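Local coordinates for protein putative chorismate mutase (Yersinia pestis biovar Microtus str. 91001, PDB 2GBB) that catalyses the Claisen rearrangement of chorismate to prephenate as a secreted, all-helical chorismate mutase and may contribute to pathogenicity, at residues A121-K126 and S148-V153; G4-L9 and A112-T117; R77-S82 and R134-T139. One frame throughout, in Å; residues are numbered along the deposited sequence.

How the interactions relate
Along the chain, interaction 2 opens first at 4-9, interaction 3 follows at 77-82, interaction 2 closes at 112-117, and 121-126, 134-139 and 148-153 come last, so interactions 1 and 3 alternate, as do 2 and 3. Interactions 1 and 2 are neighbours, their centres 9 Å apart: M123 packs on E114 and L115, and the F150 ring reaches T6. Together they join the N-terminal segment, the end of helix 93-117 and the end of helix 140-150. Interaction 3 lies about 27 and 29 Å from their centres, at the end of helix 55-82. There, unlike at the other two, the second subunit takes part, close to I72, which probably binds substrate.

Interaction 1: residues A121-K126 and S148-V153; sequences AEMGDK and STFNQV
M123, a selenomethionine, lays its end against the ring of F150, and this is how the loop between helices 93-117 and 126-132 meets the end of helix 140-150 in an all-alpha bundle. The contact is apolar and small, about 119 Å². At M123, CG sits anti to the carbonyl carbon (chi1 -65°) and the chain runs on extended until it bends at chi3 (77°), which swings the terminal methyl toward the ring. F150 answers from the helix: its CG is anti to the backbone N (chi1 156°), sending the ring out to the loop. The selenomethionine chain passes the ring at a slant, with F150 CE1 second in line at 4.1 Å from M123 CE. G124 adds its carbonyl, whose O approaches F150 CE2 at 4.2 Å. F150 to V153 form a type I turn, with V153 N bonded to F150 O at 3.2 Å. F150 is buried; I111 of helix 93-117, T6 and F129 also pack on it, while M123 touches C118. The loop then passes into helix 126-132 through D125, its N-cap. The closest approach in the contact is M123 CE to F150 CZ, 3.6 Å.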
# COMPACT_ATOMS: atom_id res chain seq x y z
N ALA A 121 -6.74 35.19 -1.98
CA ALA A 121 -5.61 35.54 -1.12
C ALA A 121 -5.90 35.24 0.36
O ALA A 121 -4.99 34.91 1.11
CB ALA A 121 -5.24 37.01 -1.30
N GLU A 122 -7.15 35.36 0.78
CA GLU A 122 -7.51 35.04 2.16
C GLU A 122 -7.59 33.53 2.37
O GLU A 122 -7.54 33.04 3.51
CB GLU A 122 -8.85 35.69 2.55
CG GLU A 122 -8.84 37.19 2.74
CD GLU A 122 -10.26 37.76 2.69
OE1 GLU A 122 -10.81 37.90 1.57
OE2 GLU A 122 -10.83 38.06 3.78
N MSE A 123 -7.72 32.80 1.27
CA MSE A 123 -7.90 31.35 1.35
C MSE A 123 -6.55 30.64 1.44
O MSE A 123 -5.51 31.24 1.17
CB MSE A 123 -8.71 30.83 0.16
CG MSE A 123 -10.16 31.33 0.12
SE MSE A 123 -11.07 30.82 -1.53
CE MSE A 123 -11.45 28.89 -1.12
N GLY A 124 -6.60 29.36 1.83
CA GLY A 124 -5.40 28.56 2.05
C GLY A 124 -4.49 28.57 0.84
O GLY A 124 -4.95 28.45 -0.30
N ASP A 125 -3.19 28.75 1.10
CA ASP A 125 -2.16 28.60 0.08
C ASP A 125 -1.39 27.28 0.21
O ASP A 125 -1.58 26.52 1.17
CB ASP A 125 -1.20 29.81 0.05
CG ASP A 125 -0.10 29.72 1.08
OD1 ASP A 125 -0.39 29.62 2.30
OD2 ASP A 125 1.07 29.76 0.65
N LYS A 126 -0.52 27.03 -0.77
CA LYS A 126 0.14 25.74 -0.93
C LYS A 126 0.82 25.28 0.36
O LYS A 126 0.74 24.12 0.72
CB LYS A 126 1.11 25.80 -2.11
CG LYS A 126 1.62 24.46 -2.62
CD LYS A 126 2.07 24.61 -4.07
CE LYS A 126 3.24 23.70 -4.39
NZ LYS A 126 3.14 23.15 -5.79
N SER A 148 -4.09 21.45 -5.53
CA SER A 148 -4.28 22.00 -6.83
C SER A 148 -5.73 21.81 -7.32
O SER A 148 -6.26 22.69 -8.01
CB SER A 148 -3.22 21.52 -7.79
OG SER A 148 -3.38 20.15 -8.07
N THR A 149 -6.39 20.71 -6.94
CA THR A 149 -7.80 20.49 -7.38
C THR A 149 -8.78 21.37 -6.59
O THR A 149 -9.84 21.78 -7.08
CB THR A 149 -8.21 19.00 -7.24
OG1 THR A 149 -7.85 18.56 -5.94
CG2 THR A 149 -7.44 18.12 -8.21
N PHE A 150 -8.44 21.59 -5.34
CA PHE A 150 -9.21 22.48 -4.47
C PHE A 150 -9.40 23.86 -5.13
O PHE A 150 -10.49 24.45 -5.11
CB PHE A 150 -8.48 22.56 -3.13
CG PHE A 150 -8.76 23.78 -2.33
CD1 PHE A 150 -9.88 23.85 -1.51
CD2 PHE A 150 -7.84 24.85 -2.33
CE1 PHE A 150 -10.14 25.02 -0.74
CE2 PHE A 150 -8.07 25.99 -1.55
CZ PHE A 150 -9.24 26.07 -0.76
N ASN A 151 -8.33 24.33 -5.76
CA ASN A 151 -8.36 25.61 -6.48
C ASN A 151 -9.11 25.59 -7.79
O ASN A 151 -9.37 26.65 -8.39
CB ASN A 151 -6.92 26.12 -6.68
CG ASN A 151 -6.35 26.72 -5.40
OD1 ASN A 151 -7.05 27.43 -4.68
ND2 ASN A 151 -5.10 26.41 -5.09
N GLN A 152 -9.47 24.38 -8.23
CA GLN A 152 -10.27 24.19 -9.46
C GLN A 152 -11.77 24.26 -9.15
O GLN A 152 -12.57 24.42 -10.08
CB GLN A 152 -9.94 22.85 -10.15
CG GLN A 152 -8.51 22.76 -10.73
CD GLN A 152 -8.22 23.86 -11.70
OE1 GLN A 152 -7.21 24.57 -11.60
NE2 GLN A 152 -9.13 24.05 -12.66
N VAL A 153 -12.14 24.18 -7.87
CA VAL A 153 -13.56 24.22 -7.52
C VAL A 153 -14.14 25.64 -7.69
O VAL A 153 -13.60 26.61 -7.15
CB VAL A 153 -13.82 23.80 -6.04
CG1 VAL A 153 -15.32 23.86 -5.71
CG2 VAL A 153 -13.21 22.42 -5.71

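Interaction 2: residues G4-L9 and A112-T117; sequences GQTAPL and AEELKT
E114 reaches out from helix 93-117 and takes two consecutive backbone N-H groups, those of G4 and Q5, with its carboxylate, so that a buried acid ties the N-terminal segment into the helical bundle. The grip is close here. Q5 N gives the shorter bond, 2.8 Å to E114 OE2, arriving on the syn side and only 17° out of the carboxylate plane. G4 N bonds to E114 OE1 at 3.1 Å from above that plane, 45° out of it. With two such bonds the group is held against rotation, and Q110 NE2, one turn earlier on the helix, adds another to OE2. Since CG is anti to the carbonyl carbon (chi1 -66°) and the chain extends beyond it, the carboxylate is carried out to the N-terminal segment. These donors probably compensate its charge. A C3-C118 disulfide probably links the same two regions. The rest is looser: T6 OG1 lies 3.6 Å from E114 OE2, and the Q5 side chain comes near with CB alone, 3.9 Å from E114 OE2. K116 and T117 lie on the exposed side of the helix. The chain then runs on into helix 7-14, with L9 packing on I107 and Q110 of helix 93-117, and A7 and P8 on helix 126-132.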
# COMPACT_ATOMS: atom_id res chain seq x y z
N GLY A 4 -9.61 30.50 4.81
CA GLY A 4 -8.52 29.57 5.15
C GLY A 4 -8.90 28.46 6.11
O GLY A 4 -8.05 27.91 6.82
N GLN A 5 -10.18 28.10 6.15
CA GLN A 5 -10.63 27.06 7.07
C GLN A 5 -10.99 25.68 6.44
O GLN A 5 -11.59 24.84 7.11
CB GLN A 5 -11.77 27.59 7.96
CG GLN A 5 -11.41 28.76 8.91
CD GLN A 5 -10.01 28.65 9.57
OE1 GLN A 5 -9.62 27.60 10.14
NE2 GLN A 5 -9.25 29.74 9.49
N THR A 6 -10.59 25.44 5.19
CA THR A 6 -10.94 24.18 4.51
C THR A 6 -9.98 23.04 4.86
O THR A 6 -10.41 21.93 5.16
CB THR A 6 -11.02 24.35 2.96
OG1 THR A 6 -11.97 25.38 2.66
CG2 THR A 6 -11.52 23.04 2.30
N ALA A 7 -8.68 23.33 4.81
CA ALA A 7 -7.66 22.31 5.08
C ALA A 7 -7.85 21.50 6.35
O ALA A 7 -7.61 20.29 6.31
CB ALA A 7 -6.28 22.92 5.05
N PRO A 8 -8.24 22.13 7.49
CA PRO A 8 -8.49 21.38 8.73
C PRO A 8 -9.54 20.28 8.54
O PRO A 8 -9.42 19.17 9.11
CB PRO A 8 -8.99 22.46 9.70
CG PRO A 8 -8.32 23.75 9.23
CD PRO A 8 -8.37 23.59 7.71
N LEU A 9 -10.54 20.57 7.73
CA LEU A 9 -11.60 19.61 7.41
C LEU A 9 -11.09 18.48 6.54
O LEU A 9 -11.42 17.32 6.78
CB LEU A 9 -12.80 20.32 6.76
CG LEU A 9 -13.36 21.49 7.62
CD1 LEU A 9 -14.14 22.53 6.81
CD2 LEU A 9 -14.23 20.96 8.76
N ALA A 112 -17.66 26.54 -0.51
CA ALA A 112 -18.71 27.40 -1.09
C ALA A 112 -18.72 28.74 -0.35
O ALA A 112 -18.61 29.78 -0.97
CB ALA A 112 -20.09 26.72 -0.99
N GLU A 113 -18.86 28.70 0.97
CA GLU A 113 -18.76 29.91 1.79
C GLU A 113 -17.52 30.77 1.40
O GLU A 113 -17.65 31.96 1.04
CB GLU A 113 -18.74 29.52 3.28
CG GLU A 113 -19.00 30.69 4.28
CD GLU A 113 -17.72 31.17 5.02
OE1 GLU A 113 -16.67 31.37 4.37
OE2 GLU A 113 -17.77 31.35 6.28
N GLU A 114 -16.34 30.17 1.42
CA GLU A 114 -15.12 30.91 1.14
C GLU A 114 -15.09 31.55 -0.24
O GLU A 114 -14.63 32.68 -0.41
CB GLU A 114 -13.88 30.04 1.34
CG GLU A 114 -13.72 29.63 2.82
CD GLU A 114 -12.30 29.25 3.21
OE1 GLU A 114 -11.36 29.61 2.47
OE2 GLU A 114 -12.13 28.58 4.24
N LEU A 115 -15.55 30.80 -1.23
CA LEU A 115 -15.61 31.24 -2.61
C LEU A 115 -16.53 32.45 -2.76
O LEU A 115 -16.26 33.33 -3.59
CB LEU A 115 -16.14 30.11 -3.50
CG LEU A 115 -15.22 29.39 -4.49
CD1 LEU A 115 -13.70 29.53 -4.26
CD2 LEU A 115 -15.68 27.93 -4.72
N LYS A 116 -17.63 32.46 -1.99
CA LYS A 116 -18.57 33.59 -1.96
C LYS A 116 -17.97 34.82 -1.26
O LYS A 116 -18.00 35.93 -1.79
CB LYS A 116 -19.89 33.17 -1.29
CG LYS A 116 -20.66 32.12 -2.07
CD LYS A 116 -21.67 31.28 -1.22
CE LYS A 116 -22.50 30.42 -2.16
NZ LYS A 116 -23.51 29.51 -1.51
N THR A 117 -17.38 34.60 -0.09
CA THR A 117 -16.99 35.65 0.85
C THR A 117 -15.52 36.11 0.81
O THR A 117 -15.20 37.20 1.27
CB THR A 117 -17.35 35.20 2.30
OG1 THR A 117 -18.77 35.01 2.40
CG2 THR A 117 -16.90 36.22 3.35

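Interaction 3: residues R77-S82 and R134-T139; sequences RADWLS and RQHNLT
D79 faces H136 and N137, bringing the end of helix 55-82 up to a type II beta turn, Q135 to L138, in the loop joining helices 126-132 and 140-150 of this alpha-helical fold. Going along the helix, R77 NH1 bonds to L29 O, and A78 packs on R75 of the second subunit. D79 makes the contact. Its CG is anti to the carbonyl carbon (chi1 -77°), which brings the carboxylate round toward the turn, and OD1 is engaged in a salt bridge with R75 of the second subunit. The W80 ring meets those of Y76 and W88, and L81 and S82 meet the other subunit. N137 comes at D79 from the opposite direction, its amide plane 55° from the carboxylate, and D79 OD2 stands 4.0 Å from N137 ND2, a loose surface approach. N137 has the positive phi (72°) of the third residue of such a turn. Its O bonds to R75 NH1 of its own chain, and its side chain lies about 4 Å from that of I72, a probable substrate-binding residue. H136, near a bound sulfate, may have its charge influenced by D79, whose OD2 is 4.2 Å from H136 NE2. One imidazole face lies under N137 OD1, 3.7 Å above the plane and offset toward the rim.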
# COMPACT_ATOMS: atom_id res chain seq x y z
N ARG A 77 -1.59 -1.04 4.70
CA ARG A 77 -1.63 -2.50 4.40
C ARG A 77 -0.18 -3.05 4.37
O ARG A 77 0.12 -4.10 4.93
CB ARG A 77 -2.30 -2.80 3.05
CG ARG A 77 -3.77 -2.74 2.94
CD ARG A 77 -4.51 -3.77 3.83
NE ARG A 77 -4.76 -5.11 3.30
CZ ARG A 77 -5.67 -5.42 2.39
NH1 ARG A 77 -6.39 -4.48 1.83
NH2 ARG A 77 -5.83 -6.67 2.00
N ALA A 78 0.71 -2.31 3.73
CA ALA A 78 2.12 -2.71 3.60
C ALA A 78 2.77 -2.90 4.98
O ALA A 78 3.32 -3.98 5.31
CB ALA A 78 2.86 -1.68 2.75
N ASP A 79 2.61 -1.89 5.84
CA ASP A 79 3.23 -1.86 7.17
C ASP A 79 2.79 -2.98 8.09
O ASP A 79 3.61 -3.58 8.80
CB ASP A 79 2.95 -0.53 7.87
CG ASP A 79 3.83 0.60 7.34
OD1 ASP A 79 4.69 0.38 6.48
OD2 ASP A 79 3.63 1.75 7.78
N TRP A 80 1.49 -3.29 8.06
CA TRP A 80 0.96 -4.27 8.97
C TRP A 80 1.41 -5.67 8.63
O TRP A 80 1.39 -6.51 9.51
CB TRP A 80 -0.55 -4.23 8.98
CG TRP A 80 -1.11 -3.01 9.62
CD1 TRP A 80 -0.59 -2.30 10.70
CD2 TRP A 80 -2.33 -2.37 9.26
NE1 TRP A 80 -1.45 -1.25 11.02
CE2 TRP A 80 -2.52 -1.27 10.15
CE3 TRP A 80 -3.31 -2.63 8.28
CZ2 TRP A 80 -3.61 -0.42 10.07
CZ3 TRP A 80 -4.42 -1.77 8.21
CH2 TRP A 80 -4.55 -0.70 9.10
N LEU A 81 1.82 -5.92 7.38
CA LEU A 81 2.35 -7.23 6.98
C LEU A 81 3.57 -7.66 7.80
O LEU A 81 3.72 -8.87 8.18
CB LEU A 81 2.65 -7.30 5.48
CG LEU A 81 1.43 -7.24 4.52
CD1 LEU A 81 1.92 -7.00 3.12
CD2 LEU A 81 0.52 -8.47 4.56
N SER A 82 4.44 -6.70 8.12
CA SER A 82 5.60 -7.04 8.94
C SER A 82 5.42 -6.53 10.36
O SER A 82 6.13 -7.01 11.25
CB SER A 82 6.91 -6.48 8.36
OG SER A 82 6.90 -5.06 8.53
N ARG A 134 -1.46 16.94 7.59
CA ARG A 134 -0.41 15.99 7.93
C ARG A 134 -1.02 14.77 8.61
O ARG A 134 -1.74 14.89 9.60
CB ARG A 134 0.70 16.63 8.81
CG ARG A 134 0.41 17.95 9.53
CD ARG A 134 1.71 18.49 10.27
NE ARG A 134 2.26 17.57 11.29
CZ ARG A 134 3.41 16.88 11.16
NH1 ARG A 134 4.16 17.01 10.06
NH2 ARG A 134 3.81 16.04 12.13
N GLN A 135 -0.77 13.59 8.05
CA GLN A 135 -1.21 12.33 8.65
C GLN A 135 -0.08 11.33 8.41
O GLN A 135 0.67 11.44 7.43
CB GLN A 135 -2.50 11.75 8.02
CG GLN A 135 -3.85 12.51 8.13
CD GLN A 135 -4.40 12.60 9.56
OE1 GLN A 135 -4.30 11.65 10.37
NE2 GLN A 135 -4.99 13.75 9.88
N HIS A 136 0.05 10.36 9.31
CA HIS A 136 0.90 9.23 9.07
C HIS A 136 0.53 8.62 7.69
O HIS A 136 -0.65 8.54 7.33
CB HIS A 136 0.76 8.22 10.20
CG HIS A 136 1.75 7.09 10.12
ND1 HIS A 136 3.12 7.29 10.09
CD2 HIS A 136 1.57 5.75 10.08
CE1 HIS A 136 3.73 6.12 10.02
NE2 HIS A 136 2.81 5.17 10.01
N ASN A 137 1.55 8.26 6.91
CA ASN A 137 1.33 7.60 5.61
C ASN A 137 0.78 8.47 4.50
O ASN A 137 0.34 7.98 3.48
CB ASN A 137 0.47 6.37 5.82
CG ASN A 137 1.25 5.23 6.39
OD1 ASN A 137 2.55 5.34 6.32
ND2 ASN A 137 0.69 4.23 6.86
N LEU A 138 0.83 9.78 4.67
CA LEU A 138 0.37 10.70 3.65
C LEU A 138 1.53 11.58 3.20
O LEU A 138 2.16 12.24 4.03
CB LEU A 138 -0.68 11.60 4.27
CG LEU A 138 -1.85 12.22 3.49
CD1 LEU A 138 -1.95 13.66 3.86
CD2 LEU A 138 -1.85 11.98 2.00
N THR A 139 1.81 11.66 1.91
CA THR A 139 2.98 12.43 1.50
C THR A 139 2.60 13.84 1.03
O THR A 139 1.42 14.16 0.83
CB THR A 139 3.82 11.75 0.39
OG1 THR A 139 3.08 11.75 -0.83
CG2 THR A 139 4.27 10.30 0.76